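Local atomic coordinates of Spermidine/putrescine ABC transporter, periplasmic binding protein (PDB entry 2V84), a protein that probably serves as the polyamine receptor of an ABC transporter, a lipoprotein that binds spermidine and putrescine for uptake. Residues V169-Y179 against L189-W200; D155-M163 against D220-A228. All blocks are in the same frame, centred on the assembly; numbering follows the deposited sequence.

Contact 1 (V169-Y179 against L189-W200); sequences VMGAALASLGY and LAQAAILVTDHW
A single knob-into-hole contact joins helix 166-176 to helix 186-200: the methyl of Ala173 enters a hole formed by Ala192, Leu195, Val196 and Trp200. Its CB lies 3.7 Å from Val196 CG2 and 3.9 Å from Ala192 CB. Small residues on both sides let the short axes come within 8.7 Å while running at 107° to each other, nearly perpendicular. Trp200 closes one end of the hole. The rim of its ring points at helix 166-176, with CH2 3.6 Å from Ala173 CA and Ser176 OG near the ring plane. That hydroxyl donates to Ala172 O, which also accepts from Ser176 N on the other face of its carbonyl plane. At the other end Met170, bent at both chi2 and chi3, curls its CE to 3.5 Å from Leu189 O and also against Ala192 CB. The pair belongs to the helical layer of one lobe of a periplasmic solute-binding protein, where helix 330-342 covers Val169, Leu189 and Ala193. Helix 166-176 ends in a Schellman motif with Gly178, of positive phi, at C-prime and Tyr179 N bonded to Leu174 O; the Tyr179 side chain points toward the partner helix. There Leu177 meets Leu195 tip to tip, CG to CD2, and lays CD1 over the backbone of Ala192. Gln191, extended beyond CG, brings its amide to the edge of the Tyr179 ring, the two planes 89° apart. Tyr179 OH donates to Gln191 OE1 over 3.1 Å, from above the carbonyl plane at a C=O...O angle of 102°.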
loop_
_atom_site.group_PDB
_atom_site.type_symbol
_atom_site.label_atom_id
_atom_site.label_comp_id
_atom_site.label_asym_id
_atom_site.label_seq_id
_atom_site.Cartn_x
_atom_site.Cartn_y
_atom_site.Cartn_z
ATOM N N VAL A 169 -2.536 -9.132 7.322
ATOM C CA VAL A 169 -3.032 -9.740 8.557
ATOM C C VAL A 169 -1.978 -10.631 9.220
ATOM O O VAL A 169 -1.685 -10.471 10.410
ATOM C CB VAL A 169 -4.407 -10.429 8.344
ATOM C CG1 VAL A 169 -4.920 -11.077 9.635
ATOM C CG2 VAL A 169 -5.426 -9.355 7.899
ATOM N N MET A 170 -1.375 -11.523 8.438
ATOM C CA MET A 170 -0.243 -12.315 8.942
ATOM C C MET A 170 0.888 -11.409 9.428
ATOM O O MET A 170 1.513 -11.671 10.475
ATOM C CB MET A 170 0.276 -13.309 7.890
ATOM C CG MET A 170 -0.634 -14.520 7.635
ATOM S SD MET A 170 -1.028 -15.512 9.111
ATOM C CE MET A 170 0.493 -16.458 9.202
ATOM N N GLY A 171 1.141 -10.338 8.677
ATOM C CA GLY A 171 2.190 -9.377 9.013
ATOM C C GLY A 171 1.963 -8.711 10.355
ATOM O O GLY A 171 2.876 -8.627 11.176
ATOM N N ALA A 172 0.740 -8.246 10.580
ATOM C CA ALA A 172 0.368 -7.654 11.873
ATOM C C ALA A 172 0.533 -8.633 13.027
ATOM O O ALA A 172 0.990 -8.251 14.102
ATOM C CB ALA A 172 -1.034 -7.150 11.816
ATOM N N ALA A 173 0.157 -9.889 12.803
ATOM C CA ALA A 173 0.303 -10.946 13.807
ATOM C C ALA A 173 1.767 -11.249 14.082
ATOM O O ALA A 173 2.181 -11.337 15.241
ATOM C CB ALA A 173 -0.426 -12.195 13.373
ATOM N N LEU A 174 2.541 -11.386 13.013
ATOM C CA LEU A 174 4.002 -11.575 13.110
ATOM C C LEU A 174 4.675 -10.429 13.863
ATOM O O LEU A 174 5.444 -10.672 14.795
ATOM C CB LEU A 174 4.607 -11.718 11.721
ATOM C CG LEU A 174 4.361 -13.074 11.051
ATOM C CD1 LEU A 174 4.596 -13.010 9.543
ATOM C CD2 LEU A 174 5.227 -14.143 11.700
ATOM N N ALA A 175 4.368 -9.188 13.459
ATOM C CA ALA A 175 4.853 -7.987 14.124
ATOM C C ALA A 175 4.560 -8.023 15.631
ATOM O O ALA A 175 5.476 -7.903 16.442
ATOM C CB ALA A 175 4.265 -6.743 13.476
ATOM N N SER A 176 3.292 -8.216 15.993
ATOM C CA SER A 176 2.882 -8.330 17.400
ATOM C C SER A 176 3.692 -9.348 18.188
ATOM O O SER A 176 4.048 -9.088 19.334
ATOM C CB SER A 176 1.406 -8.699 17.515
ATOM O OG SER A 176 0.609 -7.706 16.920
ATOM N N LEU A 177 3.976 -10.495 17.574
ATOM C CA LEU A 177 4.783 -11.562 18.198
ATOM C C LEU A 177 6.301 -11.349 18.115
ATOM O O LEU A 177 7.078 -12.260 18.456
ATOM C CB LEU A 177 4.428 -12.920 17.585
ATOM C CG LEU A 177 2.984 -13.383 17.818
ATOM C CD1 LEU A 177 2.573 -14.431 16.798
ATOM C CD2 LEU A 177 2.812 -13.889 19.244
ATOM N N GLY A 178 6.724 -10.168 17.656
ATOM C CA GLY A 178 8.145 -9.822 17.601
ATOM C C GLY A 178 8.885 -10.525 16.480
ATOM O O GLY A 178 10.124 -10.613 16.476
ATOM N N TYR A 179 8.124 -11.027 15.515
ATOM C CA TYR A 179 8.699 -11.724 14.373
ATOM C C TYR A 179 8.699 -10.860 13.111
ATOM O O TYR A 179 7.892 -9.937 12.968
ATOM C CB TYR A 179 7.944 -13.028 14.130
ATOM C CG TYR A 179 7.969 -13.992 15.303
ATOM C CD1 TYR A 179 9.118 -14.138 16.092
ATOM C CD2 TYR A 179 6.864 -14.784 15.603
ATOM C CE1 TYR A 179 9.154 -15.021 17.160
ATOM C CE2 TYR A 179 6.888 -15.677 16.667
ATOM C CZ TYR A 179 8.043 -15.796 17.438
ATOM O OH TYR A 179 8.091 -16.685 18.488
ATOM N N LEU A 189 5.215 -18.617 11.757
ATOM C CA LEU A 189 3.997 -18.506 10.955
ATOM C C LEU A 189 2.805 -19.224 11.561
ATOM O O LEU A 189 1.699 -18.686 11.580
ATOM C CB LEU A 189 4.258 -18.993 9.526
ATOM C CG LEU A 189 5.183 -18.072 8.723
ATOM C CD1 LEU A 189 5.635 -18.698 7.411
ATOM C CD2 LEU A 189 4.518 -16.720 8.469
ATOM N N ALA A 190 3.028 -20.441 12.057
ATOM C CA ALA A 190 1.999 -21.185 12.774
ATOM C C ALA A 190 1.519 -20.429 14.017
ATOM O O ALA A 190 0.318 -20.385 14.316
ATOM C CB ALA A 190 2.526 -22.587 13.144
ATOM N N GLN A 191 2.462 -19.835 14.739
ATOM C CA GLN A 191 2.151 -19.027 15.919
ATOM C C GLN A 191 1.293 -17.812 15.552
ATOM O O GLN A 191 0.325 -17.485 16.237
ATOM C CB GLN A 191 3.465 -18.557 16.537
ATOM C CG GLN A 191 3.357 -18.009 17.959
ATOM C CD GLN A 191 4.733 -17.917 18.626
ATOM O OE1 GLN A 191 5.679 -18.636 18.243
ATOM N NE2 GLN A 191 4.850 -17.034 19.626
ATOM N N ALA A 192 1.653 -17.156 14.455
ATOM C CA ALA A 192 0.892 -16.022 13.929
ATOM C C ALA A 192 -0.514 -16.458 13.520
ATOM O O ALA A 192 -1.497 -15.776 13.813
ATOM C CB ALA A 192 1.629 -15.400 12.749
ATOM N N ALA A 193 -0.606 -17.603 12.842
ATOM C CA ALA A 193 -1.914 -18.146 12.444
ATOM C C ALA A 193 -2.835 -18.411 13.634
ATOM O O ALA A 193 -4.041 -18.140 13.565
ATOM C CB ALA A 193 -1.737 -19.403 11.639
ATOM N N ILE A 194 -2.271 -18.963 14.709
ATOM C CA ILE A 194 -3.040 -19.233 15.924
ATOM C C ILE A 194 -3.500 -17.919 16.560
ATOM O O ILE A 194 -4.636 -17.822 17.031
ATOM C CB ILE A 194 -2.246 -20.071 16.950
ATOM C CG1 ILE A 194 -2.065 -21.505 16.428
ATOM C CG2 ILE A 194 -2.971 -20.081 18.303
ATOM C CD1 ILE A 194 -0.987 -22.342 17.153
ATOM N N LEU A 195 -2.617 -16.922 16.575
ATOM C CA LEU A 195 -2.998 -15.592 17.072
ATOM C C LEU A 195 -4.218 -15.021 16.331
ATOM O O LEU A 195 -5.192 -14.595 16.959
ATOM C CB LEU A 195 -1.808 -14.625 17.000
ATOM C CG LEU A 195 -1.936 -13.279 17.722
ATOM C CD1 LEU A 195 -2.153 -13.476 19.241
ATOM C CD2 LEU A 195 -0.747 -12.404 17.461
ATOM N N VAL A 196 -4.169 -15.007 14.995
ATOM C CA VAL A 196 -5.298 -14.490 14.197
ATOM C C VAL A 196 -6.549 -15.343 14.406
ATOM O O VAL A 196 -7.620 -14.813 14.672
ATOM C CB VAL A 196 -4.988 -14.416 12.668
ATOM C CG1 VAL A 196 -6.148 -13.791 11.926
ATOM C CG2 VAL A 196 -3.709 -13.638 12.392
ATOM N N THR A 197 -6.407 -16.665 14.271
ATOM C CA THR A 197 -7.558 -17.568 14.372
ATOM C C THR A 197 -8.194 -17.579 15.751
ATOM O O THR A 197 -9.406 -17.429 15.876
ATOM C CB THR A 197 -7.175 -18.997 13.970
ATOM O OG1 THR A 197 -6.634 -18.950 12.657
ATOM C CG2 THR A 197 -8.373 -19.915 13.976
ATOM N N ASP A 198 -7.366 -17.749 16.775
ATOM C CA ASP A 198 -7.868 -17.925 18.126
ATOM C C ASP A 198 -8.108 -16.657 18.908
ATOM O O ASP A 198 -8.917 -16.668 19.836
ATOM C CB ASP A 198 -6.954 -18.860 18.932
ATOM C CG ASP A 198 -7.101 -20.313 18.529
ATOM O OD1 ASP A 198 -8.114 -20.654 17.865
ATOM O OD2 ASP A 198 -6.199 -21.107 18.887
ATOM N N HIS A 199 -7.433 -15.567 18.557
ATOM C CA HIS A 199 -7.508 -14.337 19.373
ATOM C C HIS A 199 -8.177 -13.138 18.712
ATOM O O HIS A 199 -8.872 -12.364 19.385
ATOM C CB HIS A 199 -6.133 -13.976 19.940
ATOM C CG HIS A 199 -5.578 -15.027 20.857
ATOM N ND1 HIS A 199 -6.186 -15.363 22.050
ATOM C CD2 HIS A 199 -4.514 -15.854 20.737
ATOM C CE1 HIS A 199 -5.508 -16.333 22.632
ATOM N NE2 HIS A 199 -4.483 -16.645 21.858
ATOM N N TRP A 200 -7.995 -12.991 17.401
ATOM C CA TRP A 200 -8.540 -11.843 16.679
ATOM C C TRP A 200 -9.788 -12.184 15.900
ATOM O O TRP A 200 -10.800 -11.530 16.058
ATOM C CB TRP A 200 -7.491 -11.223 15.753
ATOM C CG TRP A 200 -6.294 -10.675 16.474
ATOM C CD1 TRP A 200 -6.162 -10.476 17.824
ATOM C CD2 TRP A 200 -5.063 -10.253 15.881
ATOM N NE1 TRP A 200 -4.929 -9.962 18.106
ATOM C CE2 TRP A 200 -4.227 -9.809 16.932
ATOM C CE3 TRP A 200 -4.587 -10.191 14.551
ATOM C CZ2 TRP A 200 -2.940 -9.302 16.707
ATOM C CZ3 TRP A 200 -3.297 -9.699 14.322
ATOM C CH2 TRP A 200 -2.490 -9.247 15.402
#

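Contact 2 (D155-M163 against D220-A228); sequences DLAYRMSMM and DFVVAHGFA
Two neighbouring parallel strands, 160-162 and 223-226, meet here in the mixed sheet of a periplasmic-binding-protein lobe; their short axes are 4.8 Å apart and 14° from parallel. Met160 pairs with Val223 and Ser161 with Ala224. Val222 N donates to Arg159 O at 2.7 Å and His225 N to Ser161 O at 3.1 Å, whereas the bond from Ser161 N to Val223 O is weak. Strands 204-207 and 125-137 continue the sheet beyond the pair.

On one face the Met160 and Val223 side chains lie side by side, and Leu156 CD1 reaches Val223 CG2. On the other, Ser161 OG approaches Phe221 CD2 to 3.3 Å, oblique to the ring. With chi1 at 69°, OG lies between its own backbone N and carbonyl carbon, and it donates to a water that in turn donates to His225 O, bridging the strands. At the start of the pair Val222 CG2 sits over a face of the Arg159 guanidinium.

In one of two modelled conformers, the Met163 sulfur makes a Met-aromatic contact with Phe227, and the bend at chi3 sets CE over the His225 face in a CH-pi contact. Beyond the regular pairing His225 takes over with its side chain: Met163 N donates to His225 ND1 at 3.2 Å, 30° out of the ring plane.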
loop_
_atom_site.group_PDB
_atom_site.type_symbol
_atom_site.label_atom_id
_atom_site.label_comp_id
_atom_site.label_asym_id
_atom_site.label_seq_id
_atom_site.Cartn_x
_atom_site.Cartn_y
_atom_site.Cartn_z
ATOM N N ASP A 155 -15.113 -7.145 24.303
ATOM C CA ASP A 155 -16.122 -6.092 24.470
ATOM C C ASP A 155 -16.484 -5.331 23.187
ATOM O O ASP A 155 -17.501 -4.624 23.138
ATOM C CB ASP A 155 -15.746 -5.132 25.613
ATOM C CG ASP A 155 -14.516 -4.273 25.314
ATOM O OD1 ASP A 155 -13.495 -4.775 24.804
ATOM O OD2 ASP A 155 -14.561 -3.067 25.636
ATOM N N LEU A 156 -15.665 -5.509 22.149
ATOM C CA LEU A 156 -15.909 -4.938 20.820
ATOM C C LEU A 156 -16.236 -6.011 19.780
ATOM O O LEU A 156 -16.293 -5.728 18.582
ATOM C CB LEU A 156 -14.696 -4.100 20.377
ATOM C CG LEU A 156 -14.190 -3.027 21.359
ATOM C CD1 LEU A 156 -12.857 -2.477 20.900
ATOM C CD2 LEU A 156 -15.207 -1.908 21.502
ATOM N N ALA A 157 -16.467 -7.241 20.240
ATOM C CA ALA A 157 -16.728 -8.359 19.338
ATOM C C ALA A 157 -17.901 -8.082 18.403
ATOM O O ALA A 157 -18.936 -7.531 18.820
ATOM C CB ALA A 157 -16.948 -9.645 20.117
ATOM N N TYR A 158 -17.712 -8.450 17.133
ATOM C CA TYR A 158 -18.679 -8.230 16.046
ATOM C C TYR A 158 -18.931 -6.748 15.772
ATOM O O TYR A 158 -19.996 -6.356 15.295
ATOM C CB TYR A 158 -19.993 -8.995 16.296
ATOM C CG TYR A 158 -19.770 -10.369 16.915
ATOM C CD1 TYR A 158 -19.018 -11.354 16.247
ATOM C CD2 TYR A 158 -20.287 -10.673 18.183
ATOM C CE1 TYR A 158 -18.804 -12.609 16.825
ATOM C CE2 TYR A 158 -20.079 -11.923 18.770
ATOM C CZ TYR A 158 -19.345 -12.882 18.089
ATOM O OH TYR A 158 -19.152 -14.115 18.687
ATOM N N ARG A 159 -17.945 -5.919 16.095
ATOM C CA ARG A 159 -17.976 -4.510 15.732
ATOM C C ARG A 159 -16.611 -4.100 15.213
ATOM O O ARG A 159 -16.266 -2.936 15.230
ATOM C CB ARG A 159 -18.412 -3.629 16.919
ATOM C CG ARG A 159 -19.827 -3.913 17.404
ATOM C CD ARG A 159 -20.344 -2.799 18.320
ATOM N NE ARG A 159 -19.661 -2.792 19.606
ATOM C CZ ARG A 159 -19.560 -1.728 20.406
ATOM N NH1 ARG A 159 -20.082 -0.559 20.048
ATOM N NH2 ARG A 159 -18.913 -1.838 21.563
ATOM N N MET A 160 -15.841 -5.085 14.750
ATOM C CA MET A 160 -14.504 -4.859 14.204
ATOM C C MET A 160 -14.318 -5.628 12.910
ATOM O O MET A 160 -14.993 -6.635 12.675
ATOM C CB MET A 160 -13.448 -5.302 15.225
ATOM C CG MET A 160 -13.555 -4.540 16.559
ATOM S SD MET A 160 -12.119 -4.801 17.631
ATOM C CE MET A 160 -12.368 -6.508 18.122
ATOM N N SER A 161 -13.411 -5.141 12.064
ATOM C CA SER A 161 -12.940 -5.895 10.907
ATOM C C SER A 161 -11.429 -5.793 10.785
ATOM O O SER A 161 -10.796 -4.848 11.301
ATOM C CB SER A 161 -13.606 -5.395 9.610
ATOM O OG SER A 161 -13.162 -4.082 9.242
ATOM N N MET A 162 -10.840 -6.801 10.133
ATOM C CA MET A 162 -9.480 -6.723 9.691
ATOM C C MET A 162 -9.504 -6.828 8.184
ATOM O O MET A 162 -10.529 -7.209 7.592
ATOM C CB MET A 162 -8.594 -7.807 10.347
ATOM C CG MET A 162 -8.390 -7.567 11.866
ATOM S SD MET A 162 -7.142 -8.659 12.548
ATOM C CE MET A 162 -5.673 -7.795 12.039
ATOM N N MET A 163 -8.380 -6.503 7.549
ATOM C CA MET A 163 -8.324 -6.479 6.088
ATOM C C MET A 163 -8.299 -7.875 5.480
ATOM O O MET A 163 -7.760 -8.806 6.085
ATOM C CB MET A 163 -7.130 -5.657 5.607
ATOM C CG MET A 163 -7.320 -4.162 5.793
ATOM S SD MET A 163 -6.255 -3.194 4.697
ATOM C CE MET A 163 -4.681 -3.404 5.489
ATOM N N ASP A 220 -21.097 0.832 12.230
ATOM C CA ASP A 220 -21.206 -0.628 12.242
ATOM C C ASP A 220 -19.923 -1.283 12.735
ATOM O O ASP A 220 -19.976 -2.230 13.526
ATOM C CB ASP A 220 -21.519 -1.163 10.848
ATOM C CG ASP A 220 -22.988 -1.072 10.489
ATOM O OD1 ASP A 220 -23.792 -0.514 11.275
ATOM O OD2 ASP A 220 -23.322 -1.566 9.392
ATOM N N PHE A 221 -18.778 -0.798 12.253
ATOM C CA PHE A 221 -17.493 -1.200 12.818
ATOM C C PHE A 221 -16.983 -0.034 13.636
ATOM O O PHE A 221 -17.000 1.099 13.154
ATOM C CB PHE A 221 -16.433 -1.524 11.755
ATOM C CG PHE A 221 -16.839 -2.570 10.734
ATOM C CD1 PHE A 221 -17.886 -3.463 10.966
ATOM C CD2 PHE A 221 -16.116 -2.686 9.551
ATOM C CE1 PHE A 221 -18.221 -4.432 10.003
ATOM C CE2 PHE A 221 -16.436 -3.640 8.597
ATOM C CZ PHE A 221 -17.493 -4.516 8.817
ATOM N N VAL A 222 -16.520 -0.289 14.858
ATOM C CA VAL A 222 -16.017 0.815 15.687
ATOM C C VAL A 222 -14.490 0.827 15.757
ATOM O O VAL A 222 -13.875 1.808 16.185
ATOM C CB VAL A 222 -16.670 0.874 17.111
ATOM C CG1 VAL A 222 -18.174 1.147 17.015
ATOM C CG2 VAL A 222 -16.385 -0.405 17.916
ATOM N N VAL A 223 -13.888 -0.269 15.300
ATOM C CA VAL A 223 -12.448 -0.369 15.127
ATOM C C VAL A 223 -12.269 -1.143 13.831
ATOM O O VAL A 223 -12.874 -2.189 13.640
ATOM C CB VAL A 223 -11.761 -1.163 16.248
ATOM C CG1 VAL A 223 -10.269 -1.264 15.959
ATOM C CG2 VAL A 223 -11.964 -0.518 17.607
ATOM N N ALA A 224 -11.445 -0.624 12.931
ATOM C CA ALA A 224 -11.182 -1.372 11.698
ATOM C C ALA A 224 -9.765 -1.212 11.222
ATOM O O ALA A 224 -9.168 -0.161 11.362
ATOM C CB ALA A 224 -12.172 -0.968 10.586
ATOM N N HIS A 225 -9.237 -2.292 10.643
ATOM C CA HIS A 225 -7.931 -2.309 9.995
ATOM C C HIS A 225 -8.085 -1.760 8.563
ATOM O O HIS A 225 -9.014 -2.154 7.848
ATOM C CB HIS A 225 -7.507 -3.777 9.957
ATOM C CG HIS A 225 -6.130 -4.033 9.439
ATOM N ND1 HIS A 225 -5.778 -5.257 8.926
ATOM C CD2 HIS A 225 -5.023 -3.257 9.362
ATOM C CE1 HIS A 225 -4.507 -5.236 8.563
ATOM N NE2 HIS A 225 -4.023 -4.031 8.814
ATOM N N GLY A 226 -7.209 -0.846 8.145
ATOM C CA GLY A 226 -7.322 -0.324 6.781
ATOM C C GLY A 226 -6.484 0.898 6.481
ATOM O O GLY A 226 -5.616 1.259 7.256
ATOM N N PHE A 227 -6.743 1.517 5.333
ATOM C CA PHE A 227 -5.994 2.692 4.927
ATOM C C PHE A 227 -6.668 3.976 5.349
ATOM O O PHE A 227 -7.869 4.163 5.192
ATOM C CB PHE A 227 -5.724 2.691 3.426
ATOM C CG PHE A 227 -4.996 1.469 2.952
ATOM C CD1 PHE A 227 -3.710 1.196 3.376
ATOM C CD2 PHE A 227 -5.601 0.604 2.053
ATOM C CE1 PHE A 227 -3.026 0.053 2.927
ATOM C CE2 PHE A 227 -4.938 -0.519 1.593
ATOM C CZ PHE A 227 -3.658 -0.805 2.033
ATOM N N ALA A 228 -5.858 4.867 5.894
ATOM C CA ALA A 228 -6.313 6.163 6.394
ATOM C C ALA A 228 -7.099 6.936 5.340
ATOM O O ALA A 228 -8.155 7.515 5.637
ATOM C CB ALA A 228 -5.112 6.971 6.853
HETATM O O HOH W 1 -10.932 -3.913 7.873
#

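Overall arrangement
Contacts 1 and 2 are successive layers of one lobe, helix pair against sheet, with centres about 17 Å apart. The chain runs from strand 160-162 of contact 2 into helix 166-176 of contact 1, and residues 165-168, predicted to bind spermidine, lie at this junction and in the first turn of the helix. The layers touch: Trp200 CE3 lies 3.6 Å from Met162 SD, and Val169 CG1 lies 4.1 Å from Met162 CE. Met162 thus touches both helices of contact 1. Both contacts adjoin the predicted site: the side chains of Met170 and Met166 are about 4 Å apart, and Met163, in the conformer modelled here, approaches Glu168. A bound MES, probably from the crystallisation liquor, lies about 4 Å from the Phe227 side chain.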